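PDB 6G7N: extracellular solute-binding protein, family 1 from Trichodesmium erythraeum IMS101, which binds ferric iron as the solute-binding protein of an ABC transporter, probably capturing it outside the membrane for uptake into the cell. Local coordinates for residues 100-104 and 139-145; 229-233 and 296-300. All coordinates share one frame; numbering follows the deposited sequence. Where two conformers were deposited one is given.

Contact 1 (100-104 and 139-145); sequences KRARV and NIYNQSL. With FE (Fe (III) ion), chain E; DAL (D-alanine), chain C.
The guanidinium of Arg103 takes hold of Asn142 side-on, NE and NH2 both donating to the one oxygen OD1. Arg103 NH2 lies 2.9 Å and Arg103 NE 3.1 Å from Asn142 OD1; both donors reach OD1 from the same face of the amide, while OD1 itself lies near the guanidinium plane. In this bacterial solute-binding protein fold the pair joins strand 96-108 to the first turn of helix 140-167. The helix start is fixed by Asn139 at the N-cap, whose OD1 accepts from Asn142 N at 3.1 Å. Arg103 also makes a salt bridge through NH1 to Asp177, and the Asn142 amide has a second bond from ND2 to Ser136 O, so each group has a second partner. Tyr141 carries its OH to the iron(III), which is also bound by Tyr197, Tyr198 and the D-alanine ligand. Arg101, bent at chi2 and chi3, serves the same pocket: Arg101 NH1 donates to D-alanine O at 2.9 Å, nearly straight at 163°, and forms a salt bridge with Glu270. Arg103 reaches the helix on an extended chain, its first torsion (chi1 -164°) placing CG opposite the backbone N, and lays one guanidinium face over Tyr141 CB, 3.5 Å from Arg103 NH1. A leucine in place of Arg103 would probably leave Asn142 OD1 and Asp177 without their mate and the Tyr141 side chain less firmly backed. Arg101 NH2 sits 3.6 Å from Tyr141 CE1, guanidinium and ring planes 57° apart.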
ATOM      1  N   LYS A 100      -4.018   2.209  -5.468  1.00  9.71           N
ATOM      2  CA  LYS A 100      -2.575   2.104  -5.493  1.00 10.42           C
ATOM      3  C   LYS A 100      -1.942   3.202  -4.653  1.00  9.84           C
ATOM      4  O   LYS A 100      -2.367   4.357  -4.675  1.00 10.47           O
ATOM      5  CB  LYS A 100      -2.104   2.253  -6.990  1.00 14.43           C
ATOM      6  CG  LYS A 100      -0.658   2.344  -7.319  1.00 14.84           C
ATOM      7  CD  LYS A 100      -0.570   2.391  -8.837  1.00 14.57           C
ATOM      8  CE  LYS A 100      -1.029   3.648  -9.572  1.00 14.60           C
ATOM      9  NZ  LYS A 100      -0.596   3.602 -10.992  1.00 14.27           N
ATOM     10  N   ARG A 101      -0.874   2.823  -3.949  1.00  9.67           N
ATOM     11  CA  ARG A 101      -0.039   3.742  -3.170  1.00  9.46           C
ATOM     12  C   ARG A 101       1.401   3.578  -3.629  1.00  9.51           C
ATOM     13  O   ARG A 101       1.787   2.566  -4.166  1.00 10.72           O
ATOM     14  CB  ARG A 101      -0.198   3.514  -1.661  1.00 10.35           C
ATOM     15  CG  ARG A 101       0.141   2.096  -1.157  1.00 10.34           C
ATOM     16  CD  ARG A 101      -1.035   1.126  -1.100  1.00 10.26           C
ATOM     17  NE  ARG A 101      -2.140   1.555  -0.264  1.00 10.33           N
ATOM     18  CZ  ARG A 101      -2.117   1.608   1.077  1.00 10.50           C
ATOM     19  NH1 ARG A 101      -3.149   2.107   1.719  1.00 11.40           N
ATOM     20  NH2 ARG A 101      -1.063   1.196   1.773  1.00 11.19           N
ATOM     21  N   ALA A 102       2.218   4.591  -3.383  1.00  9.69           N
ATOM     22  CA  ALA A 102       3.665   4.530  -3.688  1.00  9.96           C
ATOM     23  C   ALA A 102       4.452   4.765  -2.417  1.00  9.64           C
ATOM     24  O   ALA A 102       4.092   5.615  -1.607  1.00 10.47           O
ATOM     25  CB  ALA A 102       4.044   5.589  -4.721  1.00 11.23           C
ATOM     26  N   ARG A 103       5.537   3.999  -2.228  1.00  9.58           N
ATOM     27  CA  ARG A 103       6.413   4.225  -1.085  1.00 10.03           C
ATOM     28  C   ARG A 103       7.568   5.089  -1.582  1.00  9.92           C
ATOM     29  O   ARG A 103       8.375   4.660  -2.404  1.00 11.02           O
ATOM     30  CB  ARG A 103       6.849   2.918  -0.412  1.00 10.41           C
ATOM     31  CG  ARG A 103       7.431   3.130   0.990  1.00 10.83           C
ATOM     32  CD  ARG A 103       7.188   1.937   1.905  1.00 10.61           C
ATOM     33  NE  ARG A 103       7.509   2.189   3.306  1.00 10.97           N
ATOM     34  CZ  ARG A 103       6.731   2.905   4.131  1.00 10.57           C
ATOM     35  NH1 ARG A 103       5.599   3.453   3.722  1.00 10.55           N
ATOM     36  NH2 ARG A 103       7.098   3.071   5.404  1.00 11.65           N
ATOM     37  N   VAL A 104       7.574   6.339  -1.115  1.00  9.62           N
ATOM     38  CA  VAL A 104       8.349   7.414  -1.708  1.00 10.40           C
ATOM     39  C   VAL A 104       9.330   7.998  -0.720  1.00  9.66           C
ATOM     40  O   VAL A 104       9.250   7.757   0.486  1.00 10.42           O
ATOM     41  CB  VAL A 104       7.421   8.503  -2.268  1.00 11.85           C
ATOM     42  CG1 VAL A 104       6.513   7.897  -3.336  1.00 13.25           C
ATOM     43  CG2 VAL A 104       6.621   9.170  -1.148  1.00 13.58           C
ATOM     44  N   ASN A 139       6.461  -2.999  10.365  1.00 11.93           N
ATOM     45  CA  ASN A 139       5.472  -2.453   9.453  1.00 12.21           C
ATOM     46  C   ASN A 139       5.508  -3.148   8.082  1.00 10.91           C
ATOM     47  O   ASN A 139       6.561  -3.298   7.469  1.00 11.12           O
ATOM     48  CB  ASN A 139       5.741  -0.966   9.302  1.00 13.07           C
ATOM     49  CG  ASN A 139       4.956  -0.360   8.164  1.00 13.28           C
ATOM     50  OD1 ASN A 139       5.508  -0.068   7.099  1.00 14.30           O
ATOM     51  ND2 ASN A 139       3.660  -0.167   8.368  1.00 15.65           N
ATOM     52  N   ILE A 140       4.324  -3.550   7.612  1.00 11.03           N
ATOM     53  CA  ILE A 140       4.208  -4.278   6.351  1.00 10.93           C
ATOM     54  C   ILE A 140       4.691  -3.469   5.146  1.00 10.22           C
ATOM     55  O   ILE A 140       5.232  -4.053   4.217  1.00 10.32           O
ATOM     56  CB  ILE A 140       2.748  -4.807   6.157  1.00 12.58           C
ATOM     57  CG1 ILE A 140       2.657  -5.820   5.012  1.00 14.48           C
ATOM     58  CG2 ILE A 140       1.774  -3.663   5.878  1.00 14.05           C
ATOM     59  CD1 ILE A 140       3.308  -7.145   5.279  1.00 17.42           C
ATOM     60  N   TYR A 141       4.504  -2.142   5.151  1.00 10.03           N
ATOM     61  CA  TYR A 141       4.947  -1.355   4.008  1.00  9.83           C
ATOM     62  C   TYR A 141       6.458  -1.485   3.804  1.00  9.25           C
ATOM     63  O   TYR A 141       6.957  -1.607   2.681  1.00  9.67           O
ATOM     64  CB  TYR A 141       4.587   0.116   4.129  1.00 10.04           C
ATOM     65  CG  TYR A 141       3.180   0.443   4.588  1.00 10.06           C
ATOM     66  CD1 TYR A 141       2.081  -0.312   4.156  1.00 10.93           C
ATOM     67  CD2 TYR A 141       2.931   1.525   5.408  1.00 10.33           C
ATOM     68  CE1 TYR A 141       0.800  -0.002   4.571  1.00 12.42           C
ATOM     69  CE2 TYR A 141       1.638   1.865   5.817  1.00 11.49           C
ATOM     70  CZ  TYR A 141       0.567   1.115   5.385  1.00 11.96           C
ATOM     71  OH  TYR A 141      -0.693   1.416   5.805  1.00 15.56           O
ATOM     72  N   ASN A 142       7.187  -1.408   4.922  1.00 10.06           N
ATOM     73  CA  ASN A 142       8.629  -1.558   4.893  1.00  9.71           C
ATOM     74  C   ASN A 142       9.036  -2.982   4.513  1.00  9.57           C
ATOM     75  O   ASN A 142       9.994  -3.172   3.759  1.00 10.23           O
ATOM     76  CB  ASN A 142       9.214  -1.241   6.271  1.00 10.51           C
ATOM     77  CG  ASN A 142       9.279   0.234   6.567  1.00 11.05           C
ATOM     78  OD1 ASN A 142       9.240   1.078   5.658  1.00 11.65           O
ATOM     79  ND2 ASN A 142       9.448   0.572   7.863  1.00 12.14           N
ATOM     80  N   GLN A 143       8.355  -3.977   5.069  1.00  9.78           N
ATOM     81  CA  GLN A 143       8.650  -5.357   4.715  1.00  9.88           C
ATOM     82  C   GLN A 143       8.491  -5.565   3.199  1.00  9.89           C
ATOM     83  O   GLN A 143       9.327  -6.200   2.555  1.00  9.96           O
ATOM     84  CB  GLN A 143       7.772  -6.317   5.500  1.00 10.66           C
ATOM     85  CG  GLN A 143       8.079  -6.321   6.985  1.00 11.45           C
ATOM     86  CD  GLN A 143       7.060  -7.049   7.819  1.00 12.05           C
ATOM     87  OE1 GLN A 143       6.130  -7.656   7.304  1.00 13.85           O
ATOM     88  NE2 GLN A 143       7.214  -6.966   9.127  1.00 14.31           N
ATOM     89  N   SER A 144       7.429  -4.987   2.620  1.00  9.46           N
ATOM     90  CA  SER A 144       7.194  -5.149   1.201  1.00  9.40           C
ATOM     91  C   SER A 144       8.244  -4.439   0.341  1.00  8.97           C
ATOM     92  O   SER A 144       8.666  -4.962  -0.688  1.00  9.35           O
ATOM     93  CB  SER A 144       5.765  -4.699   0.844  1.00  9.83           C
ATOM     94  OG  SER A 144       4.860  -5.684   1.340  1.00 11.26           O
ATOM     95  N   LEU A 145       8.654  -3.235   0.771  1.00  9.31           N
ATOM     96  CA  LEU A 145       9.722  -2.553   0.044  1.00  9.67           C
ATOM     97  C   LEU A 145      11.032  -3.351   0.106  1.00  9.37           C
ATOM     98  O   LEU A 145      11.706  -3.524  -0.910  1.00  9.84           O
ATOM     99  CB  LEU A 145       9.904  -1.140   0.585  1.00 10.36           C
ATOM    100  CG  LEU A 145      11.054  -0.369  -0.044  1.00 10.98           C
ATOM    101  CD1 LEU A 145      10.858  -0.072  -1.525  1.00 11.63           C
ATOM    102  CD2 LEU A 145      11.213   0.957   0.686  1.00 13.12           C
TER
HETATM  103 FE    FE E 403      -1.628   3.108   5.531  1.00 13.05          FE
HETATM  104  N   DAL C 401      -3.012   2.503   7.163  0.80 20.99           N
HETATM  105  CA  DAL C 401      -4.416   2.688   6.662  0.80 22.85           C
HETATM  106  CB  DAL C 401      -5.341   1.650   7.278  0.80 27.91           C
HETATM  107  C   DAL C 401      -4.513   2.694   5.172  0.80 18.87           C
HETATM  108  O   DAL C 401      -3.431   2.695   4.549  0.80 16.87           O
HETATM  109  OXT DAL C 401      -5.661   2.700   4.651  0.80 21.78           O

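Contact 2 (229-233 and 296-300); sequences THVNI and VSVYG
Tyr299 OH donates to Val231 O at 2.6 Å and accepts from water 1, whose oxygen is also 2.6 Å from that hydroxyl. The phenol meets the carbonyl oxygen in the carbonyl plane, with a C=O...OH angle of 156°. Water 1 in turn accepts from Val231 N at 3.1 Å, so the hydroxyl is tied to both the amide and the carbonyl of one residue, once directly and once through the water. Tyr299 was deposited in two conformers, and these bonds belong to the one described here. Its ring is packed on both faces. His230 CE1 lies over one, toward the rim and 3.2 Å from Tyr299 CZ, with the imidazole tilted 33° against the phenol; CG of His230 stands anti to the backbone N (chi1 175°), which carries the imidazole across to the tyrosine. Val296 CA sits over the centre of the opposite face. The contact thus seats the short helix 297-301 against strand 231-239 of the central mixed sheet in this periplasmic-binding-protein fold, with helix 60-68 packed alongside through Ala60. The Asn232 side chain runs alongside the Tyr299 ring, pointing the other way; Asn232 ND2 is 3.4 Å from Tyr299 CD2, and the amide plane is steeply inclined to the ring. Asn232 OD1 accepts from Ile233 N at 2.8 Å and from Ala60 N, which fixes the amide's rotation, while ND2 makes a weak bond to Asp59. A methyl of Val296, CG1, lies against the carbonyl oxygen of Val231, 3.7 Å from Val231 O. Farther along the strand the contact turns apolar, where Ile233 CD1 touches Val296 CG2 at 4.1 Å.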
ATOM      1  N   THR A 229       9.152   3.404  -9.641  1.00  9.13           N
ATOM      2  CA  THR A 229       8.846   3.520  -8.243  1.00  8.83           C
ATOM      3  C   THR A 229       8.122   2.267  -7.726  1.00  8.91           C
ATOM      4  O   THR A 229       7.319   1.662  -8.442  1.00  9.79           O
ATOM      5  CB  THR A 229       7.991   4.787  -8.025  1.00  9.47           C
ATOM      6  OG1 THR A 229       8.747   5.926  -8.423  1.00 10.99           O
ATOM      7  CG2 THR A 229       7.493   4.967  -6.620  1.00 10.27           C
ATOM      8  N   HIS A 230       8.387   1.927  -6.459  1.00  9.24           N
ATOM      9  CA  HIS A 230       7.690   0.834  -5.754  1.00  8.93           C
ATOM     10  C   HIS A 230       6.253   1.262  -5.450  1.00  8.69           C
ATOM     11  O   HIS A 230       6.032   2.238  -4.699  1.00  9.81           O
ATOM     12  CB  HIS A 230       8.444   0.530  -4.475  1.00  9.87           C
ATOM     13  CG  HIS A 230       7.788  -0.478  -3.592  1.00  9.63           C
ATOM     14  ND1 HIS A 230       8.012  -1.826  -3.685  1.00 10.18           N
ATOM     15  CD2 HIS A 230       6.928  -0.321  -2.549  1.00 10.47           C
ATOM     16  CE1 HIS A 230       7.328  -2.437  -2.724  1.00 10.29           C
ATOM     17  NE2 HIS A 230       6.664  -1.554  -2.011  1.00 10.17           N
ATOM     18  N   VAL A 231       5.310   0.539  -6.047  1.00  8.81           N
ATOM     19  CA  VAL A 231       3.900   0.732  -5.803  1.00  9.20           C
ATOM     20  C   VAL A 231       3.323  -0.480  -5.109  1.00  9.06           C
ATOM     21  O   VAL A 231       3.785  -1.617  -5.253  1.00  9.90           O
ATOM     22  CB  VAL A 231       3.125   1.117  -7.084  1.00 10.23           C
ATOM     23  CG1 VAL A 231       3.625   2.465  -7.596  1.00 10.93           C
ATOM     24  CG2 VAL A 231       3.192   0.062  -8.166  1.00 10.47           C
ATOM     25  N   ASN A 232       2.256  -0.234  -4.377  1.00  9.11           N
ATOM     26  CA  ASN A 232       1.570  -1.310  -3.646  1.00  9.55           C
ATOM     27  C   ASN A 232       0.083  -1.001  -3.675  1.00  8.96           C
ATOM     28  O   ASN A 232      -0.324   0.016  -4.264  1.00  9.46           O
ATOM     29  CB  ASN A 232       2.194  -1.433  -2.243  1.00  9.52           C
ATOM     30  CG  ASN A 232       2.075  -2.811  -1.598  1.00 10.36           C
ATOM     31  OD1 ASN A 232       1.151  -3.589  -1.894  1.00 10.55           O
ATOM     32  ND2 ASN A 232       3.000  -3.119  -0.673  1.00 11.36           N
ATOM     33  N   ILE A 233      -0.737  -1.885  -3.085  1.00  8.97           N
ATOM     34  CA  ILE A 233      -2.179  -1.832  -3.323  1.00  8.86           C
ATOM     35  C   ILE A 233      -2.993  -1.888  -2.045  1.00  9.08           C
ATOM     36  O   ILE A 233      -2.595  -2.476  -1.030  1.00 10.40           O
ATOM     37  CB  ILE A 233      -2.624  -2.993  -4.251  1.00  8.82           C
ATOM     38  CG1 ILE A 233      -2.179  -4.365  -3.730  1.00  9.62           C
ATOM     39  CG2 ILE A 233      -2.122  -2.750  -5.657  1.00  9.37           C
ATOM     40  CD1 ILE A 233      -2.888  -5.532  -4.396  1.00  9.80           C
ATOM     41  N   VAL A 296       3.117  -7.414  -7.646  1.00  8.35           N
ATOM     42  CA  VAL A 296       3.153  -7.115  -6.213  1.00  8.77           C
ATOM     43  C   VAL A 296       3.071  -8.378  -5.345  1.00  8.86           C
ATOM     44  O   VAL A 296       3.414  -8.310  -4.167  1.00  9.69           O
ATOM     45  CB  VAL A 296       2.084  -6.077  -5.816  1.00  9.35           C
ATOM     46  CG1 VAL A 296       2.335  -4.747  -6.531  1.00 10.16           C
ATOM     47  CG2 VAL A 296       0.680  -6.564  -6.085  1.00  9.83           C
ATOM     48  N   SER A 297       2.657  -9.520  -5.909  1.00  9.29           N
ATOM     49  CA  SER A 297       2.723 -10.779  -5.142  1.00  9.65           C
ATOM     50  C   SER A 297       4.133 -11.111  -4.665  1.00  9.87           C
ATOM     51  O   SER A 297       4.274 -11.791  -3.660  1.00 11.17           O
ATOM     52  CB  SER A 297       2.170 -11.956  -5.926  1.00 10.80           C
ATOM     53  OG  SER A 297       2.974 -12.301  -7.027  1.00 11.48           O
ATOM     54  N   VAL A 298       5.158 -10.646  -5.384  1.00  9.68           N
ATOM     55  CA  VAL A 298       6.555 -10.852  -4.958  1.00 10.95           C
ATOM     56  C   VAL A 298       6.770 -10.361  -3.536  1.00  9.86           C
ATOM     57  O   VAL A 298       7.589 -10.907  -2.784  1.00 11.31           O
ATOM     58  CB  VAL A 298       7.509 -10.109  -5.945  1.00 14.41           C
ATOM     59  CG1 VAL A 298       8.908  -9.982  -5.391  1.00 17.11           C
ATOM     60  CG2 VAL A 298       7.504 -10.831  -7.284  1.00 15.90           C
ATOM     61  N   TYR A 299       6.065  -9.282  -3.176  1.00 10.37           N
ATOM     62  CA  TYR A 299       6.233  -8.655  -1.847  0.50 11.61           C
ATOM     63  C   TYR A 299       5.854  -9.596  -0.756  1.00 11.70           C
ATOM     64  O   TYR A 299       6.449  -9.632   0.325  1.00 12.81           O
ATOM     65  CB  TYR A 299       5.337  -7.435  -1.626  0.50 11.63           C
ATOM     66  CG  TYR A 299       5.446  -6.350  -2.640  0.50 11.25           C
ATOM     67  CD1 TYR A 299       6.504  -6.303  -3.533  0.50 11.07           C
ATOM     68  CD2 TYR A 299       4.451  -5.387  -2.737  0.50 11.46           C
ATOM     69  CE1 TYR A 299       6.558  -5.337  -4.526  0.50 12.15           C
ATOM     70  CE2 TYR A 299       4.523  -4.400  -3.700  0.50 11.40           C
ATOM     71  CZ  TYR A 299       5.581  -4.383  -4.593  0.50 11.05           C
ATOM     72  OH  TYR A 299       5.652  -3.432  -5.576  0.50 12.94           O
ATOM     73  N   GLY A 300       4.802 -10.361  -1.002  1.00 11.99           N
ATOM     74  CA  GLY A 300       4.386 -11.417  -0.068  1.00 12.73           C
ATOM     75  C   GLY A 300       5.277 -12.631  -0.112  1.00 12.27           C
ATOM     76  O   GLY A 300       5.681 -13.164   0.931  1.00 13.63           O
TER
HETATM   77  O   HOH W   1       6.246  -1.921  -7.639  0.50 14.88           O

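The two contacts lie side by side near the centre of the molecule, their centres about 7 Å apart, and both segments of contact 1 precede those of contact 2 in the sequence. Their strands, 96-108 and 231-239, are antiparallel neighbours in one mixed sheet, joined by probable backbone hydrogen bonds from Asn232 N to Arg101 O (2.8 Å) and from Arg103 N to His230 O (3.1 Å). The helical partners meet as well: Ser144 OG of helix 140-167 packs on Tyr299 CB of helix 297-301. Strand 96-108 carries Arg101 to the iron-bound ligand, whereas helix 297-301 packs on the neighbouring strand 231-239, so contact 2 lies beside the metal pocket without reaching the iron.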